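PDB 3SYJ: adhesion and penetration protein autotransporter from Haemophilus influenzae, which promotes adherence to and invasion of host cells, mediates bacterial aggregation through self-association of its passenger domain, and is probably a serine protease. Local coordinates for residues Ile449-Asp463 against Phe471-His485. Sequence-based numbering, arbitrary orientation.
Sequences IGLVSGRGTVQLNDD and FYFGFRGGRLDLNGH
The ring of Tyr472 lies flat over the backbone of Gly450, whose CA sits 3.4 Å from the ring centroid. This is a CH-pi contact, 15° off the ring normal. With CG between its own backbone N and carbonyl carbon (chi1 66°), the ring is swung over the neighbouring strand, and His92 stacks on it. Strands 449-452 and 471-473 run parallel, Tyr472 N bonding to Ile449 O at 2.8 Å and Tyr472 O accepting from Leu451 N. Such pairing of successive coils defines the right-handed beta-helix of autotransporter passenger domains; both coils turn a corner, the second through a type II turn from Gly474 to Gly477, and pair again as 455-460 with 478-481. At the corner Ser453 N donates to Phe475 O at 170°, while Gly454 N reaches Gly477 O from above the carbonyl plane. A water accepts from Gly456 N and lies close to Gly477 O and Val452 O. Inside the coil, Leu451 CD1 meets the edge of the Phe471 ring at CZ (3.6 Å) and also touches Phe473 CE1 (3.8 Å), bridging two aromatic rings. Further along, Val458 CG1 packs 3.9 Å from Leu480 CD1. Where the second pair of strands ends, Asn483 ND2 donates to Leu460 O (3.0 Å) from above the carbonyl plane.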
ATOM      1  N   ILE A 449     -17.379  51.738  -2.949  1.00 14.34           N
ATOM      2  CA  ILE A 449     -17.227  51.127  -1.626  1.00 15.63           C
ATOM      3  C   ILE A 449     -15.772  50.745  -1.368  1.00 17.14           C
ATOM      4  O   ILE A 449     -15.164  50.031  -2.164  1.00 16.70           O
ATOM      5  CB  ILE A 449     -18.115  49.860  -1.473  1.00 13.83           C
ATOM      6  CG1 ILE A 449     -19.592  50.189  -1.707  1.00 14.22           C
ATOM      7  CG2 ILE A 449     -17.925  49.219  -0.108  1.00 12.73           C
ATOM      8  CD1 ILE A 449     -20.458  48.957  -1.949  1.00 15.97           C
ATOM      9  N   GLY A 450     -15.210  51.235  -0.265  1.00 17.38           N
ATOM     10  CA  GLY A 450     -13.853  50.890   0.105  1.00 14.65           C
ATOM     11  C   GLY A 450     -13.768  50.278   1.493  1.00 14.67           C
ATOM     12  O   GLY A 450     -14.489  50.680   2.405  1.00 14.95           O
ATOM     13  N   LEU A 451     -12.893  49.287   1.644  1.00 15.20           N
ATOM     14  CA  LEU A 451     -12.536  48.758   2.955  1.00 15.08           C
ATOM     15  C   LEU A 451     -11.113  49.208   3.318  1.00 17.26           C
ATOM     16  O   LEU A 451     -10.178  48.999   2.539  1.00 13.45           O
ATOM     17  CB  LEU A 451     -12.617  47.235   2.945  1.00 14.56           C
ATOM     18  CG  LEU A 451     -14.003  46.613   3.106  1.00 14.98           C
ATOM     19  CD1 LEU A 451     -14.013  45.205   2.539  1.00 12.78           C
ATOM     20  CD2 LEU A 451     -14.391  46.615   4.579  1.00 14.84           C
ATOM     21  N   VAL A 452     -10.954  49.831   4.489  1.00 12.90           N
ATOM     22  CA  VAL A 452      -9.649  50.331   4.915  1.00 15.76           C
ATOM     23  C   VAL A 452      -9.400  50.087   6.396  1.00 16.66           C
ATOM     24  O   VAL A 452     -10.338  50.040   7.191  1.00 13.47           O
ATOM     25  CB  VAL A 452      -9.469  51.840   4.628  1.00 12.95           C
ATOM     26  CG1 VAL A 452      -9.486  52.109   3.134  1.00 10.88           C
ATOM     27  CG2 VAL A 452     -10.540  52.655   5.339  1.00 13.36           C
ATOM     28  N   SER A 453      -8.120  49.934   6.736  1.00 15.15           N
ATOM     29  CA  SER A 453      -7.632  49.782   8.114  1.00 14.31           C
ATOM     30  C   SER A 453      -7.693  48.356   8.640  1.00 13.96           C
ATOM     31  O   SER A 453      -7.281  48.091   9.759  1.00 15.75           O
ATOM     32  CB  SER A 453      -8.465  50.583   9.109  1.00 14.17           C
ATOM     33  OG  SER A 453      -9.471  49.768   9.690  1.00 14.43           O
ATOM     34  N   GLY A 454      -8.211  47.441   7.831  1.00 17.05           N
ATOM     35  CA  GLY A 454      -8.221  46.037   8.188  1.00 13.45           C
ATOM     36  C   GLY A 454      -9.215  45.670   9.281  1.00 15.26           C
ATOM     37  O   GLY A 454      -9.393  44.498   9.577  1.00 16.96           O
ATOM     38  N   ARG A 455      -9.868  46.657   9.886  1.00 15.03           N
ATOM     39  CA  ARG A 455     -10.802  46.381  10.978  1.00 16.29           C
ATOM     40  C   ARG A 455     -12.218  46.082  10.483  1.00 16.29           C
ATOM     41  O   ARG A 455     -13.036  45.528  11.216  1.00 18.60           O
ATOM     42  CB  ARG A 455     -10.858  47.556  11.962  1.00 12.34           C
ATOM     43  CG  ARG A 455      -9.538  47.915  12.617  1.00 13.52           C
ATOM     44  CD  ARG A 455      -9.654  49.259  13.349  1.00 14.66           C
ATOM     45  NE  ARG A 455      -9.923  50.342  12.406  1.00 13.61           N
ATOM     46  CZ  ARG A 455     -10.268  51.579  12.746  1.00 16.02           C
ATOM     47  NH1 ARG A 455     -10.402  51.917  14.028  1.00 16.46           N
ATOM     48  NH2 ARG A 455     -10.476  52.485  11.795  1.00 12.94           N
ATOM     49  N   GLY A 456     -12.510  46.459   9.246  1.00 19.53           N
ATOM     50  CA  GLY A 456     -13.879  46.445   8.756  1.00 16.76           C
ATOM     51  C   GLY A 456     -14.299  45.244   7.931  1.00 16.72           C
ATOM     52  O   GLY A 456     -13.466  44.478   7.446  1.00 13.57           O
ATOM     53  N   THR A 457     -15.616  45.091   7.777  1.00 17.75           N
ATOM     54  CA  THR A 457     -16.205  44.011   6.990  1.00 16.17           C
ATOM     55  C   THR A 457     -17.413  44.500   6.192  1.00 17.57           C
ATOM     56  O   THR A 457     -18.297  45.178   6.717  1.00 16.10           O
ATOM     57  CB  THR A 457     -16.671  42.836   7.894  1.00 17.62           C
ATOM     58  OG1 THR A 457     -15.541  42.229   8.532  1.00 18.37           O
ATOM     59  CG2 THR A 457     -17.417  41.778   7.081  1.00 14.94           C
ATOM     60  N   VAL A 458     -17.451  44.150   4.916  1.00 16.36           N
ATOM     61  CA  VAL A 458     -18.645  44.365   4.124  1.00 14.87           C
ATOM     62  C   VAL A 458     -19.276  43.008   3.878  1.00 17.80           C
ATOM     63  O   VAL A 458     -18.622  42.106   3.364  1.00 19.24           O
ATOM     64  CB  VAL A 458     -18.325  45.036   2.778  1.00 14.93           C
ATOM     65  CG1 VAL A 458     -19.483  44.873   1.820  1.00 13.12           C
ATOM     66  CG2 VAL A 458     -17.983  46.516   2.983  1.00 12.46           C
ATOM     67  N   GLN A 459     -20.539  42.869   4.266  1.00 18.02           N
ATOM     68  CA  GLN A 459     -21.271  41.612   4.135  1.00 18.61           C
ATOM     69  C   GLN A 459     -22.420  41.786   3.140  1.00 16.00           C
ATOM     70  O   GLN A 459     -23.179  42.756   3.217  1.00 14.70           O
ATOM     71  CB  GLN A 459     -21.807  41.176   5.503  1.00 16.60           C
ATOM     72  CG  GLN A 459     -22.771  39.996   5.491  1.00 13.77           C
ATOM     73  CD  GLN A 459     -23.341  39.722   6.872  1.00 18.35           C
ATOM     74  OE1 GLN A 459     -22.608  39.659   7.855  1.00 18.05           O
ATOM     75  NE2 GLN A 459     -24.660  39.567   6.954  1.00 19.23           N
ATOM     76  N   LEU A 460     -22.535  40.853   2.201  1.00 15.59           N
ATOM     77  CA  LEU A 460     -23.555  40.941   1.161  1.00 17.46           C
ATOM     78  C   LEU A 460     -24.817  40.182   1.568  1.00 17.09           C
ATOM     79  O   LEU A 460     -24.776  38.973   1.807  1.00 16.90           O
ATOM     80  CB  LEU A 460     -23.022  40.378  -0.163  1.00 11.65           C
ATOM     81  CG  LEU A 460     -21.679  40.913  -0.667  1.00 17.77           C
ATOM     82  CD1 LEU A 460     -21.366  40.379  -2.069  1.00 16.25           C
ATOM     83  CD2 LEU A 460     -21.678  42.431  -0.656  1.00 11.24           C
ATOM     84  N   ASN A 461     -25.936  40.893   1.635  1.00 17.32           N
ATOM     85  CA  ASN A 461     -27.216  40.249   1.896  1.00 17.72           C
ATOM     86  C   ASN A 461     -28.137  40.269   0.685  1.00 18.39           C
ATOM     87  O   ASN A 461     -29.333  40.049   0.815  1.00 19.28           O
ATOM     88  CB  ASN A 461     -27.911  40.875   3.105  1.00 17.18           C
ATOM     89  CG  ASN A 461     -27.475  40.247   4.416  1.00 19.60           C
ATOM     90  OD1 ASN A 461     -28.201  40.291   5.404  1.00 21.17           O
ATOM     91  ND2 ASN A 461     -26.288  39.648   4.426  1.00 16.11           N
ATOM     92  N   ASP A 462     -27.571  40.522  -0.491  1.00 20.67           N
ATOM     93  CA  ASP A 462     -28.349  40.564  -1.728  1.00 19.31           C
ATOM     94  C   ASP A 462     -27.424  40.654  -2.933  1.00 22.92           C
ATOM     95  O   ASP A 462     -26.221  40.904  -2.788  1.00 22.97           O
ATOM     96  CB  ASP A 462     -29.320  41.751  -1.708  1.00 20.89           C
ATOM     97  CG  ASP A 462     -30.381  41.675  -2.810  1.00 27.21           C
ATOM     98  OD1 ASP A 462     -30.522  40.618  -3.466  1.00 25.73           O
ATOM     99  OD2 ASP A 462     -31.085  42.686  -3.020  1.00 25.70           O
ATOM    100  N   ASP A 463     -27.980  40.440  -4.123  1.00 17.33           N
ATOM    101  CA  ASP A 463     -27.213  40.577  -5.353  1.00 19.75           C
ATOM    102  C   ASP A 463     -27.327  41.992  -5.907  1.00 24.69           C
ATOM    103  O   ASP A 463     -28.178  42.776  -5.481  1.00 19.93           O
ATOM    104  CB  ASP A 463     -27.668  39.571  -6.407  1.00 23.33           C
ATOM    105  CG  ASP A 463     -27.552  38.139  -5.932  1.00 28.30           C
ATOM    106  OD1 ASP A 463     -26.500  37.773  -5.367  1.00 29.38           O
ATOM    107  OD2 ASP A 463     -28.514  37.368  -6.126  1.00 33.96           O
ATOM    108  N   PHE A 471     -15.519  48.850  -6.285  1.00 13.54           N
ATOM    109  CA  PHE A 471     -15.224  48.350  -4.953  1.00 15.91           C
ATOM    110  C   PHE A 471     -13.711  48.278  -4.834  1.00 15.74           C
ATOM    111  O   PHE A 471     -13.029  47.862  -5.767  1.00 18.06           O
ATOM    112  CB  PHE A 471     -15.847  46.963  -4.754  1.00 17.85           C
ATOM    113  CG  PHE A 471     -15.677  46.402  -3.361  1.00 16.16           C
ATOM    114  CD1 PHE A 471     -16.736  46.411  -2.459  1.00 16.81           C
ATOM    115  CD2 PHE A 471     -14.471  45.852  -2.960  1.00 15.12           C
ATOM    116  CE1 PHE A 471     -16.588  45.898  -1.179  1.00 15.28           C
ATOM    117  CE2 PHE A 471     -14.310  45.339  -1.680  1.00 13.93           C
ATOM    118  CZ  PHE A 471     -15.365  45.361  -0.789  1.00 16.22           C
ATOM    119  N   TYR A 472     -13.174  48.697  -3.699  1.00 14.14           N
ATOM    120  CA  TYR A 472     -11.732  48.629  -3.516  1.00 12.88           C
ATOM    121  C   TYR A 472     -11.335  48.296  -2.084  1.00 14.04           C
ATOM    122  O   TYR A 472     -11.989  48.724  -1.124  1.00 13.26           O
ATOM    123  CB  TYR A 472     -11.062  49.938  -3.952  1.00 12.85           C
ATOM    124  CG  TYR A 472     -11.428  51.123  -3.086  1.00 15.14           C
ATOM    125  CD1 TYR A 472     -10.648  51.475  -1.989  1.00 12.15           C
ATOM    126  CD2 TYR A 472     -12.561  51.878  -3.355  1.00 12.34           C
ATOM    127  CE1 TYR A 472     -10.991  52.548  -1.182  1.00 12.07           C
ATOM    128  CE2 TYR A 472     -12.906  52.950  -2.564  1.00 15.80           C
ATOM    129  CZ  TYR A 472     -12.118  53.285  -1.477  1.00 14.37           C
ATOM    130  OH  TYR A 472     -12.471  54.360  -0.689  1.00 13.93           O
ATOM    131  N   PHE A 473     -10.262  47.518  -1.959  1.00 15.84           N
ATOM    132  CA  PHE A 473      -9.557  47.370  -0.696  1.00 13.41           C
ATOM    133  C   PHE A 473      -8.439  48.415  -0.643  1.00 17.02           C
ATOM    134  O   PHE A 473      -7.420  48.302  -1.330  1.00 14.76           O
ATOM    135  CB  PHE A 473      -8.980  45.961  -0.558  1.00 12.49           C
ATOM    136  CG  PHE A 473     -10.008  44.869  -0.658  1.00 12.73           C
ATOM    137  CD1 PHE A 473     -10.586  44.337   0.480  1.00 11.05           C
ATOM    138  CD2 PHE A 473     -10.398  44.375  -1.895  1.00 12.82           C
ATOM    139  CE1 PHE A 473     -11.537  43.328   0.385  1.00 13.53           C
ATOM    140  CE2 PHE A 473     -11.347  43.369  -1.993  1.00 11.60           C
ATOM    141  CZ  PHE A 473     -11.915  42.847  -0.854  1.00 13.35           C
ATOM    142  N   GLY A 474      -8.640  49.449   0.164  1.00 17.90           N
ATOM    143  CA  GLY A 474      -7.633  50.477   0.315  1.00 13.51           C
ATOM    144  C   GLY A 474      -6.556  50.073   1.302  1.00 13.71           C
ATOM    145  O   GLY A 474      -6.312  48.888   1.517  1.00 14.07           O
ATOM    146  N   PHE A 475      -5.914  51.075   1.894  1.00 13.38           N
ATOM    147  CA  PHE A 475      -4.856  50.892   2.884  1.00 14.75           C
ATOM    148  C   PHE A 475      -5.280  49.924   3.970  1.00 12.90           C
ATOM    149  O   PHE A 475      -6.203  50.211   4.730  1.00 15.88           O
ATOM    150  CB  PHE A 475      -4.524  52.247   3.511  1.00 12.34           C
ATOM    151  CG  PHE A 475      -3.494  52.192   4.602  1.00 11.93           C
ATOM    152  CD1 PHE A 475      -2.153  52.037   4.295  1.00 13.20           C
ATOM    153  CD2 PHE A 475      -3.857  52.352   5.937  1.00 13.69           C
ATOM    154  CE1 PHE A 475      -1.192  52.012   5.298  1.00 15.89           C
ATOM    155  CE2 PHE A 475      -2.898  52.328   6.953  1.00 15.21           C
ATOM    156  CZ  PHE A 475      -1.564  52.160   6.630  1.00 15.52           C
ATOM    157  N   ARG A 476      -4.607  48.776   4.022  1.00 15.02           N
ATOM    158  CA  ARG A 476      -4.830  47.720   5.026  1.00 16.51           C
ATOM    159  C   ARG A 476      -6.135  46.919   4.856  1.00 17.78           C
ATOM    160  O   ARG A 476      -6.413  45.989   5.614  1.00 17.59           O
ATOM    161  CB  ARG A 476      -4.655  48.249   6.451  1.00 12.83           C
ATOM    162  CG  ARG A 476      -3.201  48.520   6.788  1.00 16.87           C
ATOM    163  CD  ARG A 476      -3.053  49.101   8.176  1.00 19.79           C
ATOM    164  NE  ARG A 476      -1.676  49.502   8.426  1.00 19.33           N
ATOM    165  CZ  ARG A 476      -1.279  50.170   9.502  1.00 21.43           C
ATOM    166  NH1 ARG A 476      -2.160  50.520  10.435  1.00 20.89           N
ATOM    167  NH2 ARG A 476      -0.002  50.489   9.645  1.00 18.56           N
ATOM    168  N   GLY A 477      -6.906  47.274   3.836  1.00 14.71           N
ATOM    169  CA  GLY A 477      -8.054  46.483   3.429  1.00 16.42           C
ATOM    170  C   GLY A 477      -9.023  46.172   4.546  1.00 14.93           C
ATOM    171  O   GLY A 477      -9.272  47.010   5.414  1.00 14.98           O
ATOM    172  N   GLY A 478      -9.544  44.946   4.516  1.00 15.00           N
ATOM    173  CA  GLY A 478     -10.639  44.509   5.367  1.00 15.18           C
ATOM    174  C   GLY A 478     -11.311  43.289   4.746  1.00 15.16           C
ATOM    175  O   GLY A 478     -10.784  42.713   3.787  1.00 11.23           O
ATOM    176  N   ARG A 479     -12.473  42.901   5.272  1.00 13.80           N
ATOM    177  CA  ARG A 479     -13.137  41.671   4.815  1.00 13.28           C
ATOM    178  C   ARG A 479     -14.343  41.947   3.946  1.00 12.29           C
ATOM    179  O   ARG A 479     -15.261  42.657   4.349  1.00 18.07           O
ATOM    180  CB  ARG A 479     -13.559  40.784   6.001  1.00 16.61           C
ATOM    181  CG  ARG A 479     -12.436  39.933   6.579  1.00 18.76           C
ATOM    182  CD  ARG A 479     -12.837  39.210   7.866  1.00 21.28           C
ATOM    183  NE  ARG A 479     -11.762  39.270   8.855  1.00 36.16           N
ATOM    184  CZ  ARG A 479     -10.644  38.555   8.785  1.00 35.98           C
ATOM    185  NH1 ARG A 479     -10.459  37.714   7.782  1.00 45.69           N
ATOM    186  NH2 ARG A 479      -9.713  38.670   9.714  1.00 33.84           N
ATOM    187  N   LEU A 480     -14.330  41.394   2.744  1.00 12.01           N
ATOM    188  CA  LEU A 480     -15.523  41.337   1.921  1.00 12.47           C
ATOM    189  C   LEU A 480     -16.102  39.942   2.118  1.00 17.21           C
ATOM    190  O   LEU A 480     -15.539  38.954   1.638  1.00 14.98           O
ATOM    191  CB  LEU A 480     -15.192  41.583   0.446  1.00 10.58           C
ATOM    192  CG  LEU A 480     -16.329  41.304  -0.543  1.00 17.12           C
ATOM    193  CD1 LEU A 480     -17.559  42.126  -0.193  1.00 12.85           C
ATOM    194  CD2 LEU A 480     -15.910  41.550  -1.995  1.00 14.30           C
ATOM    195  N   ASP A 481     -17.199  39.864   2.866  1.00 15.31           N
ATOM    196  CA  ASP A 481     -17.872  38.593   3.132  1.00 16.81           C
ATOM    197  C   ASP A 481     -19.013  38.392   2.143  1.00 19.13           C
ATOM    198  O   ASP A 481     -20.074  39.002   2.269  1.00 16.38           O
ATOM    199  CB  ASP A 481     -18.397  38.539   4.575  1.00 19.73           C
ATOM    200  CG  ASP A 481     -19.280  37.322   4.834  1.00 24.99           C
ATOM    201  OD1 ASP A 481     -19.107  36.292   4.147  1.00 22.98           O
ATOM    202  OD2 ASP A 481     -20.150  37.395   5.732  1.00 26.10           O
ATOM    203  N   LEU A 482     -18.773  37.530   1.159  1.00 17.71           N
ATOM    204  CA  LEU A 482     -19.734  37.245   0.105  1.00 15.44           C
ATOM    205  C   LEU A 482     -21.024  36.625   0.638  1.00 21.22           C
ATOM    206  O   LEU A 482     -22.061  36.651  -0.031  1.00 17.44           O
ATOM    207  CB  LEU A 482     -19.101  36.310  -0.919  1.00 20.19           C
ATOM    208  CG  LEU A 482     -17.830  36.854  -1.565  1.00 16.74           C
ATOM    209  CD1 LEU A 482     -17.352  35.868  -2.585  1.00 19.83           C
ATOM    210  CD2 LEU A 482     -18.117  38.199  -2.205  1.00 15.89           C
ATOM    211  N   ASN A 483     -20.948  36.051   1.835  1.00 20.06           N
ATOM    212  CA  ASN A 483     -22.127  35.534   2.508  1.00 16.71           C
ATOM    213  C   ASN A 483     -23.030  34.755   1.565  1.00 19.39           C
ATOM    214  O   ASN A 483     -24.232  35.009   1.500  1.00 18.68           O
ATOM    215  CB  ASN A 483     -22.905  36.684   3.141  1.00 21.35           C
ATOM    216  CG  ASN A 483     -24.092  36.208   3.963  1.00 23.58           C
ATOM    217  OD1 ASN A 483     -24.113  35.073   4.441  1.00 21.13           O
ATOM    218  ND2 ASN A 483     -25.086  37.079   4.131  1.00 17.51           N
ATOM    219  N   GLY A 484     -22.437  33.824   0.821  1.00 21.89           N
ATOM    220  CA  GLY A 484     -23.192  32.929  -0.037  1.00 21.33           C
ATOM    221  C   GLY A 484     -23.532  33.488  -1.400  1.00 23.07           C
ATOM    222  O   GLY A 484     -24.244  32.855  -2.176  1.00 26.43           O
ATOM    223  N   HIS A 485     -23.030  34.677  -1.703  1.00 21.36           N
ATOM    224  CA  HIS A 485     -23.332  35.307  -2.984  1.00 19.69           C
ATOM    225  C   HIS A 485     -22.148  35.189  -3.932  1.00 24.27           C
ATOM    226  O   HIS A 485     -21.041  34.862  -3.516  1.00 29.10           O
ATOM    227  CB  HIS A 485     -23.694  36.778  -2.779  1.00 19.09           C
ATOM    228  CG  HIS A 485     -25.009  36.987  -2.096  1.00 21.36           C
ATOM    229  ND1 HIS A 485     -25.143  36.997  -0.724  1.00 20.98           N
ATOM    230  CD2 HIS A 485     -26.250  37.193  -2.598  1.00 19.96           C
ATOM    231  CE1 HIS A 485     -26.411  37.201  -0.411  1.00 22.25           C
ATOM    232  NE2 HIS A 485     -27.102  37.326  -1.529  1.00 22.04           N
TER
HETATM  233  O   HOH W   1     -11.571  47.489   6.757  1.00 15.16           O
HETATM  234  O   HOH W   2      -5.248  49.625  11.084  1.00 25.12           O
HETATM  235  O   HOH W   3     -19.899  38.900   7.689  1.00 21.76           O